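Local coordinates for protein P47 (Clostridium botulinum, PDB 6EKT) that is encoded in a botulinum neurotoxin type A2 gene cluster and may belong to a toxin complex that protects the neurotoxin in the host gut, at residues F93-P107 / E152-N164. Numbering follows the deposited sequence.
Sequences FKVRNTTVDLSGINP and EEDEFYFNKLLIN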
ATOM      1  N   PHE A  93      39.809 -21.876  -2.872  1.00 41.62           N
ATOM      2  CA  PHE A  93      40.240 -21.776  -1.486  1.00 40.91           C
ATOM      3  C   PHE A  93      41.385 -22.746  -1.209  1.00 41.56           C
ATOM      4  O   PHE A  93      41.538 -23.747  -1.914  1.00 41.10           O
ATOM      5  CB  PHE A  93      39.080 -21.904  -0.490  1.00 38.56           C
ATOM      6  CG  PHE A  93      38.515 -23.291  -0.355  1.00 38.02           C
ATOM      7  CD1 PHE A  93      37.497 -23.735  -1.201  1.00 38.00           C
ATOM      8  CD2 PHE A  93      38.963 -24.147   0.660  1.00 37.47           C
ATOM      9  CE1 PHE A  93      36.951 -25.012  -1.056  1.00 37.56           C
ATOM     10  CE2 PHE A  93      38.421 -25.423   0.810  1.00 36.99           C
ATOM     11  CZ  PHE A  93      37.413 -25.853  -0.047  1.00 36.95           C
ATOM     12  N   LYS A  94      42.181 -22.394  -0.217  1.00 42.70           N
ATOM     13  CA  LYS A  94      43.350 -23.146   0.184  1.00 44.82           C
ATOM     14  C   LYS A  94      43.366 -23.377   1.665  1.00 44.40           C
ATOM     15  O   LYS A  94      43.215 -22.456   2.421  1.00 43.91           O
ATOM     16  CB  LYS A  94      44.596 -22.355  -0.194  1.00 47.28           C
ATOM     17  CG  LYS A  94      45.907 -23.122  -0.120  1.00 49.54           C
ATOM     18  CD  LYS A  94      46.994 -22.432  -0.937  1.00 51.41           C
ATOM     19  CE  LYS A  94      48.343 -23.122  -0.767  1.00 53.52           C
ATOM     20  NZ  LYS A  94      49.483 -22.288  -1.256  1.00 54.94           N
ATOM     21  N   VAL A  95      43.593 -24.619   2.067  1.00 45.23           N
ATOM     22  CA  VAL A  95      43.632 -24.968   3.461  1.00 46.92           C
ATOM     23  C   VAL A  95      44.924 -25.644   3.943  1.00 50.72           C
ATOM     24  O   VAL A  95      45.809 -24.975   4.391  1.00 52.89           O
ATOM     25  CB  VAL A  95      42.369 -25.785   3.906  1.00 45.37           C
ATOM     26  CG1 VAL A  95      42.366 -26.041   5.400  1.00 44.29           C
ATOM     27  CG2 VAL A  95      41.111 -25.002   3.618  1.00 43.98           C
ATOM     28  N   ARG A  96      45.035 -26.956   3.840  1.00 54.92           N
ATOM     29  CA  ARG A  96      46.193 -27.645   4.436  1.00 59.06           C
ATOM     30  C   ARG A  96      47.193 -28.005   3.358  1.00 61.72           C
ATOM     31  O   ARG A  96      47.585 -29.145   3.174  1.00 64.22           O
ATOM     32  CB  ARG A  96      45.712 -28.853   5.262  1.00 61.14           C
ATOM     33  CG  ARG A  96      45.114 -28.484   6.624  1.00 62.15           C
ATOM     34  CD  ARG A  96      43.913 -29.334   7.029  1.00 63.21           C
ATOM     35  NE  ARG A  96      44.139 -30.711   6.644  1.00 66.08           N
ATOM     36  CZ  ARG A  96      43.608 -31.782   7.216  1.00 66.45           C
ATOM     37  NH1 ARG A  96      42.765 -31.662   8.220  1.00 63.82           N
ATOM     38  NH2 ARG A  96      43.927 -32.993   6.741  1.00 65.22           N
ATOM     39  N   ASN A  97      47.664 -26.972   2.701  1.00 61.93           N
ATOM     40  CA  ASN A  97      48.511 -27.111   1.509  1.00 63.04           C
ATOM     41  C   ASN A  97      47.713 -27.703   0.328  1.00 61.86           C
ATOM     42  O   ASN A  97      48.294 -28.125  -0.676  1.00 61.02           O
ATOM     43  CB  ASN A  97      49.776 -27.952   1.816  1.00 67.06           C
ATOM     44  CG  ASN A  97      51.069 -27.229   1.477  1.00 70.16           C
ATOM     45  OD1 ASN A  97      51.146 -26.462   0.508  1.00 74.44           O
ATOM     46  ND2 ASN A  97      52.106 -27.480   2.277  1.00 70.45           N
ATOM     47  N   THR A  98      46.380 -27.715   0.458  1.00 57.95           N
ATOM     48  CA  THR A  98      45.467 -28.197  -0.585  1.00 56.54           C
ATOM     49  C   THR A  98      44.656 -27.017  -1.102  1.00 55.08           C
ATOM     50  O   THR A  98      44.063 -26.278  -0.315  1.00 51.64           O
ATOM     51  CB  THR A  98      44.480 -29.263  -0.052  1.00 57.88           C
ATOM     52  OG1 THR A  98      45.183 -30.228   0.741  1.00 60.10           O
ATOM     53  CG2 THR A  98      43.768 -29.976  -1.199  1.00 58.83           C
ATOM     54  N   THR A  99      44.645 -26.854  -2.422  1.00 53.92           N
ATOM     55  CA  THR A  99      43.838 -25.834  -3.083  1.00 52.96           C
ATOM     56  C   THR A  99      42.652 -26.487  -3.805  1.00 50.98           C
ATOM     57  O   THR A  99      42.799 -27.545  -4.439  1.00 49.58           O
ATOM     58  CB  THR A  99      44.673 -25.002  -4.081  1.00 55.54           C
ATOM     59  OG1 THR A  99      45.110 -25.847  -5.146  1.00 58.34           O
ATOM     60  CG2 THR A  99      45.897 -24.405  -3.411  1.00 55.12           C
ATOM     61  N   VAL A 100      41.478 -25.855  -3.685  1.00 48.39           N
ATOM     62  CA  VAL A 100      40.252 -26.333  -4.332  1.00 47.41           C
ATOM     63  C   VAL A 100      39.749 -25.230  -5.267  1.00 47.22           C
ATOM     64  O   VAL A 100      39.652 -24.068  -4.867  1.00 46.64           O
ATOM     65  CB  VAL A 100      39.163 -26.747  -3.293  1.00 46.24           C
ATOM     66  CG1 VAL A 100      37.850 -27.145  -3.974  1.00 46.67           C
ATOM     67  CG2 VAL A 100      39.647 -27.885  -2.405  1.00 45.80           C
ATOM     68  N   ASP A 101      39.431 -25.609  -6.504  1.00 47.25           N
ATOM     69  CA  ASP A 101      38.948 -24.680  -7.513  1.00 47.34           C
ATOM     70  C   ASP A 101      37.466 -24.357  -7.292  1.00 46.10           C
ATOM     71  O   ASP A 101      36.652 -25.265  -7.119  1.00 44.80           O
ATOM     72  CB  ASP A 101      39.179 -25.265  -8.913  1.00 49.72           C
ATOM     73  CG  ASP A 101      39.055 -24.224 -10.030  1.00 51.94           C
ATOM     74  OD1 ASP A 101      38.594 -23.082  -9.790  1.00 51.29           O
ATOM     75  OD2 ASP A 101      39.429 -24.560 -11.174  1.00 53.42           O
ATOM     76  N   LEU A 102      37.137 -23.064  -7.302  1.00 45.11           N
ATOM     77  CA  LEU A 102      35.751 -22.606  -7.091  1.00 44.31           C
ATOM     78  C   LEU A 102      34.993 -22.171  -8.352  1.00 45.69           C
ATOM     79  O   LEU A 102      33.838 -21.726  -8.264  1.00 44.49           O
ATOM     80  CB  LEU A 102      35.683 -21.526  -5.994  1.00 43.06           C
ATOM     81  CG  LEU A 102      36.045 -21.959  -4.566  1.00 41.19           C
ATOM     82  CD1 LEU A 102      35.895 -20.783  -3.611  1.00 40.76           C
ATOM     83  CD2 LEU A 102      35.233 -23.161  -4.097  1.00 40.25           C
ATOM     84  N   SER A 103      35.624 -22.319  -9.522  1.00 47.80           N
ATOM     85  CA  SER A 103      34.949 -22.049 -10.801  1.00 49.50           C
ATOM     86  C   SER A 103      33.751 -22.980 -10.982  1.00 48.56           C
ATOM     87  O   SER A 103      33.884 -24.198 -10.832  1.00 47.92           O
ATOM     88  CB  SER A 103      35.913 -22.224 -11.978  1.00 52.98           C
ATOM     89  OG  SER A 103      36.997 -21.328 -11.869  1.00 55.80           O
ATOM     90  N   GLY A 104      32.586 -22.395 -11.265  1.00 48.46           N
ATOM     91  CA  GLY A 104      31.360 -23.160 -11.497  1.00 48.11           C
ATOM     92  C   GLY A 104      30.636 -23.629 -10.245  1.00 46.25           C
ATOM     93  O   GLY A 104      29.666 -24.383 -10.342  1.00 47.31           O
ATOM     94  N   ILE A 105      31.084 -23.166  -9.076  1.00 43.44           N
ATOM     95  CA  ILE A 105      30.407 -23.449  -7.798  1.00 41.43           C
ATOM     96  C   ILE A 105      29.269 -22.428  -7.612  1.00 40.63           C
ATOM     97  O   ILE A 105      29.452 -21.219  -7.861  1.00 40.68           O
ATOM     98  CB  ILE A 105      31.412 -23.504  -6.603  1.00 40.21           C
ATOM     99  CG1 ILE A 105      32.137 -24.866  -6.539  1.00 40.60           C
ATOM    100  CG2 ILE A 105      30.728 -23.295  -5.255  1.00 38.71           C
ATOM    101  CD1 ILE A 105      33.011 -25.208  -7.721  1.00 42.51           C
ATOM    102  N   ASN A 106      28.107 -22.931  -7.178  1.00 38.81           N
ATOM    103  CA  ASN A 106      26.853 -22.167  -7.178  1.00 38.06           C
ATOM    104  C   ASN A 106      26.125 -22.259  -5.809  1.00 35.97           C
ATOM    105  O   ASN A 106      25.150 -23.018  -5.661  1.00 35.66           O
ATOM    106  CB  ASN A 106      25.979 -22.641  -8.359  1.00 39.54           C
ATOM    107  CG  ASN A 106      24.785 -21.741  -8.617  1.00 40.14           C
ATOM    108  OD1 ASN A 106      24.722 -20.595  -8.144  1.00 39.67           O
ATOM    109  ND2 ASN A 106      23.827 -22.255  -9.389  1.00 40.90           N
ATOM    110  N   PRO A 107      26.603 -21.487  -4.800  1.00 34.31           N
ATOM    111  CA  PRO A 107      26.016 -21.535  -3.461  1.00 32.66           C
ATOM    112  C   PRO A 107      24.636 -20.886  -3.394  1.00 32.28           C
ATOM    113  O   PRO A 107      24.325 -19.966  -4.165  1.00 30.97           O
ATOM    114  CB  PRO A 107      27.008 -20.725  -2.607  1.00 32.69           C
ATOM    115  CG  PRO A 107      28.265 -20.610  -3.438  1.00 33.58           C
ATOM    116  CD  PRO A 107      27.735 -20.544  -4.842  1.00 34.55           C
ATOM    117  N   GLU A 152      32.260 -33.486   1.615  1.00 53.43           N
ATOM    118  CA  GLU A 152      33.015 -33.873   2.824  1.00 52.23           C
ATOM    119  C   GLU A 152      33.850 -32.712   3.395  1.00 49.55           C
ATOM    120  O   GLU A 152      33.297 -31.619   3.609  1.00 45.89           O
ATOM    121  CB  GLU A 152      33.845 -35.150   2.567  1.00 55.97           C
ATOM    122  CG  GLU A 152      32.986 -36.391   2.352  1.00 58.62           C
ATOM    123  CD  GLU A 152      33.674 -37.465   1.525  1.00 63.05           C
ATOM    124  OE1 GLU A 152      33.619 -38.648   1.932  1.00 64.26           O
ATOM    125  OE2 GLU A 152      34.265 -37.136   0.468  1.00 65.18           O
ATOM    126  N   GLU A 153      35.152 -32.944   3.619  1.00 48.05           N
ATOM    127  CA  GLU A 153      36.082 -31.919   4.132  1.00 46.09           C
ATOM    128  C   GLU A 153      36.047 -30.630   3.300  1.00 44.35           C
ATOM    129  O   GLU A 153      36.027 -29.535   3.881  1.00 42.40           O
ATOM    130  CB  GLU A 153      37.537 -32.431   4.231  1.00 47.74           C
ATOM    131  CG  GLU A 153      37.813 -33.500   5.297  1.00 48.67           C
ATOM    132  CD  GLU A 153      37.388 -34.906   4.868  1.00 49.73           C
ATOM    133  OE1 GLU A 153      37.208 -35.135   3.648  1.00 51.87           O
ATOM    134  OE2 GLU A 153      37.208 -35.778   5.747  1.00 48.25           O
ATOM    135  N   ASP A 154      36.041 -30.758   1.959  1.00 42.95           N
ATOM    136  CA  ASP A 154      35.967 -29.589   1.063  1.00 41.64           C
ATOM    137  C   ASP A 154      34.767 -28.690   1.359  1.00 39.56           C
ATOM    138  O   ASP A 154      34.927 -27.469   1.451  1.00 38.88           O
ATOM    139  CB  ASP A 154      35.923 -29.988  -0.417  1.00 42.66           C
ATOM    140  CG  ASP A 154      37.282 -30.399  -0.969  1.00 43.54           C
ATOM    141  OD1 ASP A 154      38.308 -30.333  -0.262  1.00 42.59           O
ATOM    142  OD2 ASP A 154      37.319 -30.772  -2.151  1.00 44.19           O
ATOM    143  N   GLU A 155      33.591 -29.302   1.493  1.00 38.22           N
ATOM    144  CA  GLU A 155      32.356 -28.594   1.815  1.00 38.50           C
ATOM    145  C   GLU A 155      32.462 -27.885   3.166  1.00 35.57           C
ATOM    146  O   GLU A 155      32.043 -26.718   3.321  1.00 34.04           O
ATOM    147  CB  GLU A 155      31.187 -29.585   1.812  1.00 41.40           C
ATOM    148  CG  GLU A 155      29.815 -28.956   1.830  1.00 44.19           C
ATOM    149  CD  GLU A 155      28.727 -29.913   1.367  1.00 46.79           C
ATOM    150  OE1 GLU A 155      28.245 -29.743   0.237  1.00 50.17           O
ATOM    151  OE2 GLU A 155      28.363 -30.841   2.115  1.00 47.28           O
ATOM    152  N   PHE A 156      33.036 -28.594   4.136  1.00 32.23           N
ATOM    153  CA  PHE A 156      33.152 -28.107   5.507  1.00 30.80           C
ATOM    154  C   PHE A 156      34.008 -26.845   5.562  1.00 30.40           C
ATOM    155  O   PHE A 156      33.586 -25.815   6.125  1.00 28.64           O
ATOM    156  CB  PHE A 156      33.742 -29.216   6.404  1.00 30.61           C
ATOM    157  CG  PHE A 156      33.647 -28.917   7.874  1.00 30.23           C
ATOM    158  CD1 PHE A 156      32.470 -29.199   8.576  1.00 30.58           C
ATOM    159  CD2 PHE A 156      34.715 -28.326   8.551  1.00 30.30           C
ATOM    160  CE1 PHE A 156      32.359 -28.899   9.934  1.00 30.76           C
ATOM    161  CE2 PHE A 156      34.613 -28.028   9.909  1.00 31.29           C
ATOM    162  CZ  PHE A 156      33.436 -28.324  10.598  1.00 30.81           C
ATOM    163  N   TYR A 157      35.200 -26.917   4.960  1.00 30.18           N
ATOM    164  CA  TYR A 157      36.100 -25.756   4.918  1.00 31.32           C
ATOM    165  C   TYR A 157      35.590 -24.595   4.067  1.00 31.23           C
ATOM    166  O   TYR A 157      35.776 -23.414   4.431  1.00 30.62           O
ATOM    167  CB  TYR A 157      37.533 -26.157   4.531  1.00 32.79           C
ATOM    168  CG  TYR A 157      38.224 -26.880   5.660  1.00 33.52           C
ATOM    169  CD1 TYR A 157      38.605 -26.194   6.833  1.00 33.86           C
ATOM    170  CD2 TYR A 157      38.475 -28.253   5.586  1.00 33.88           C
ATOM    171  CE1 TYR A 157      39.229 -26.863   7.891  1.00 33.79           C
ATOM    172  CE2 TYR A 157      39.100 -28.921   6.635  1.00 34.43           C
ATOM    173  CZ  TYR A 157      39.478 -28.226   7.778  1.00 34.18           C
ATOM    174  OH  TYR A 157      40.093 -28.922   8.811  1.00 35.23           O
ATOM    175  N   PHE A 158      34.937 -24.934   2.958  1.00 30.41           N
ATOM    176  CA  PHE A 158      34.345 -23.932   2.092  1.00 31.06           C
ATOM    177  C   PHE A 158      33.289 -23.103   2.848  1.00 29.84           C
ATOM    178  O   PHE A 158      33.292 -21.866   2.769  1.00 30.35           O
ATOM    179  CB  PHE A 158      33.747 -24.559   0.819  1.00 31.56           C
ATOM    180  CG  PHE A 158      32.998 -23.572  -0.050  1.00 32.25           C
ATOM    181  CD1 PHE A 158      33.683 -22.587  -0.777  1.00 33.42           C
ATOM    182  CD2 PHE A 158      31.605 -23.627  -0.147  1.00 32.04           C
ATOM    183  CE1 PHE A 158      32.992 -21.672  -1.568  1.00 33.79           C
ATOM    184  CE2 PHE A 158      30.911 -22.720  -0.951  1.00 32.61           C
ATOM    185  CZ  PHE A 158      31.600 -21.742  -1.659  1.00 33.21           C
ATOM    186  N   ASN A 159      32.413 -23.786   3.580  1.00 29.01           N
ATOM    187  CA  ASN A 159      31.353 -23.117   4.348  1.00 28.54           C
ATOM    188  C   ASN A 159      31.902 -22.116   5.327  1.00 29.38           C
ATOM    189  O   ASN A 159      31.386 -20.995   5.424  1.00 29.43           O
ATOM    190  CB  ASN A 159      30.483 -24.134   5.084  1.00 27.54           C
ATOM    191  CG  ASN A 159      29.625 -24.934   4.133  1.00 27.86           C
ATOM    192  OD1 ASN A 159      29.481 -24.570   2.950  1.00 27.91           O
ATOM    193  ND2 ASN A 159      29.075 -26.052   4.623  1.00 27.33           N
ATOM    194  N   LYS A 160      32.940 -22.525   6.052  1.00 29.23           N
ATOM    195  CA  LYS A 160      33.600 -21.649   7.005  1.00 30.36           C
ATOM    196  C   LYS A 160      34.220 -20.439   6.307  1.00 30.71           C
ATOM    197  O   LYS A 160      34.001 -19.309   6.742  1.00 30.68           O
ATOM    198  CB  LYS A 160      34.642 -22.425   7.814  1.00 31.30           C
ATOM    199  CG  LYS A 160      35.301 -21.617   8.917  1.00 33.05           C
ATOM    200  CD  LYS A 160      36.699 -21.156   8.501  1.00 34.45           C
ATOM    201  CE  LYS A 160      37.462 -20.557   9.672  1.00 35.41           C
ATOM    202  NZ  LYS A 160      38.513 -19.617   9.175  1.00 36.16           N
ATOM    203  N   LEU A 161      34.973 -20.682   5.235  1.00 30.72           N
ATOM    204  CA  LEU A 161      35.691 -19.605   4.542  1.00 32.44           C
ATOM    205  C   LEU A 161      34.768 -18.679   3.747  1.00 32.73           C
ATOM    206  O   LEU A 161      35.090 -17.501   3.580  1.00 33.92           O
ATOM    207  CB  LEU A 161      36.807 -20.160   3.647  1.00 33.47           C
ATOM    208  CG  LEU A 161      38.006 -20.754   4.398  1.00 33.75           C
ATOM    209  CD1 LEU A 161      38.884 -21.569   3.460  1.00 34.71           C
ATOM    210  CD2 LEU A 161      38.818 -19.629   5.038  1.00 35.11           C
ATOM    211  N   LEU A 162      33.649 -19.209   3.257  1.00 31.95           N
ATOM    212  CA  LEU A 162      32.635 -18.371   2.594  1.00 33.56           C
ATOM    213  C   LEU A 162      32.096 -17.306   3.538  1.00 33.35           C
ATOM    214  O   LEU A 162      31.981 -16.144   3.168  1.00 34.27           O
ATOM    215  CB  LEU A 162      31.474 -19.191   2.008  1.00 32.87           C
ATOM    216  CG  LEU A 162      30.418 -18.329   1.264  1.00 33.65           C
ATOM    217  CD1 LEU A 162      29.975 -18.939  -0.059  1.00 33.79           C
ATOM    218  CD2 LEU A 162      29.204 -18.012   2.139  1.00 32.00           C
ATOM    219  N   ILE A 163      31.756 -17.717   4.751  1.00 33.47           N
ATOM    220  CA  ILE A 163      31.218 -16.787   5.732  1.00 33.55           C
ATOM    221  C   ILE A 163      32.292 -15.759   6.107  1.00 33.61           C
ATOM    222  O   ILE A 163      32.002 -14.561   6.183  1.00 33.23           O
ATOM    223  CB  ILE A 163      30.676 -17.543   6.953  1.00 32.93           C
ATOM    224  CG1 ILE A 163      29.512 -18.430   6.508  1.00 33.23           C
ATOM    225  CG2 ILE A 163      30.228 -16.580   8.045  1.00 33.37           C
ATOM    226  CD1 ILE A 163      28.944 -19.320   7.599  1.00 33.87           C
ATOM    227  N   ASN A 164      33.526 -16.238   6.314  1.00 34.25           N
ATOM    228  CA  ASN A 164      34.653 -15.355   6.604  1.00 34.93           C
ATOM    229  C   ASN A 164      34.731 -14.271   5.551  1.00 34.99           C
ATOM    230  O   ASN A 164      34.807 -13.084   5.890  1.00 35.46           O
ATOM    231  CB  ASN A 164      35.981 -16.112   6.607  1.00 35.56           C
ATOM    232  CG  ASN A 164      36.304 -16.761   7.935  1.00 36.48           C
ATOM    233  OD1 ASN A 164      36.883 -17.837   7.955  1.00 34.98           O
ATOM    234  ND2 ASN A 164      35.964 -16.107   9.041  1.00 37.44           N
TER
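The ring of Phe-93 lies directly on the first turns of helix 152-168, its CZ 3.3 Å from the backbone carbonyl O of Asp-154, an oxygen already taken by the helical bond from Phe-158 N. Placing CG between the backbone N and the carbonyl carbon (chi1 72°) turns this ring from the strand onto the helix. Phe-158 CA covers one of its faces near the rim, and Val-100, its partner across the hairpin, covers the opposite face. Phe-158 CB meets Phe-93 CE1 at 3.7 Å, and Tyr-157 CB and Leu-161 CD1 lie beside CE2 and CD2.

Toward the hairpin tip, Val-95 lies over one face of the Tyr-157 ring: its CG1 stands 4.0 Å from the ring centroid and only 12° off the normal, a CH-pi contact, while CG2 reaches back to Tyr-157 CB. In the other direction the Phe-158 ring reaches the two ends of the type II turn 102-105: both methyls of Leu-102 meet its CE1, and Pro-107 CG approaches CZ in the ring plane at 3.9 Å. Ile-105 CG2 adds to this end of the ring, and Leu-162 CD1 also touches the proline.

Val-100 CG2 rests 3.5 Å from Asp-154 OD1, an apolar neighbour for a carboxylate near the helix start. Strands 91-94 and 99-101 finish a four-stranded antiparallel sheet whose strand 62-68 also meets this helix, with Ile-64 touching both Phe-93 and Leu-161. The contact thus packs a helix against a sheet at one end of the elongated, TULIP-like molecule. Its chemistry is overwhelmingly apolar, implying that the hairpin is held to the helix by the fit of rings and methyls rather than by directed polar bonds.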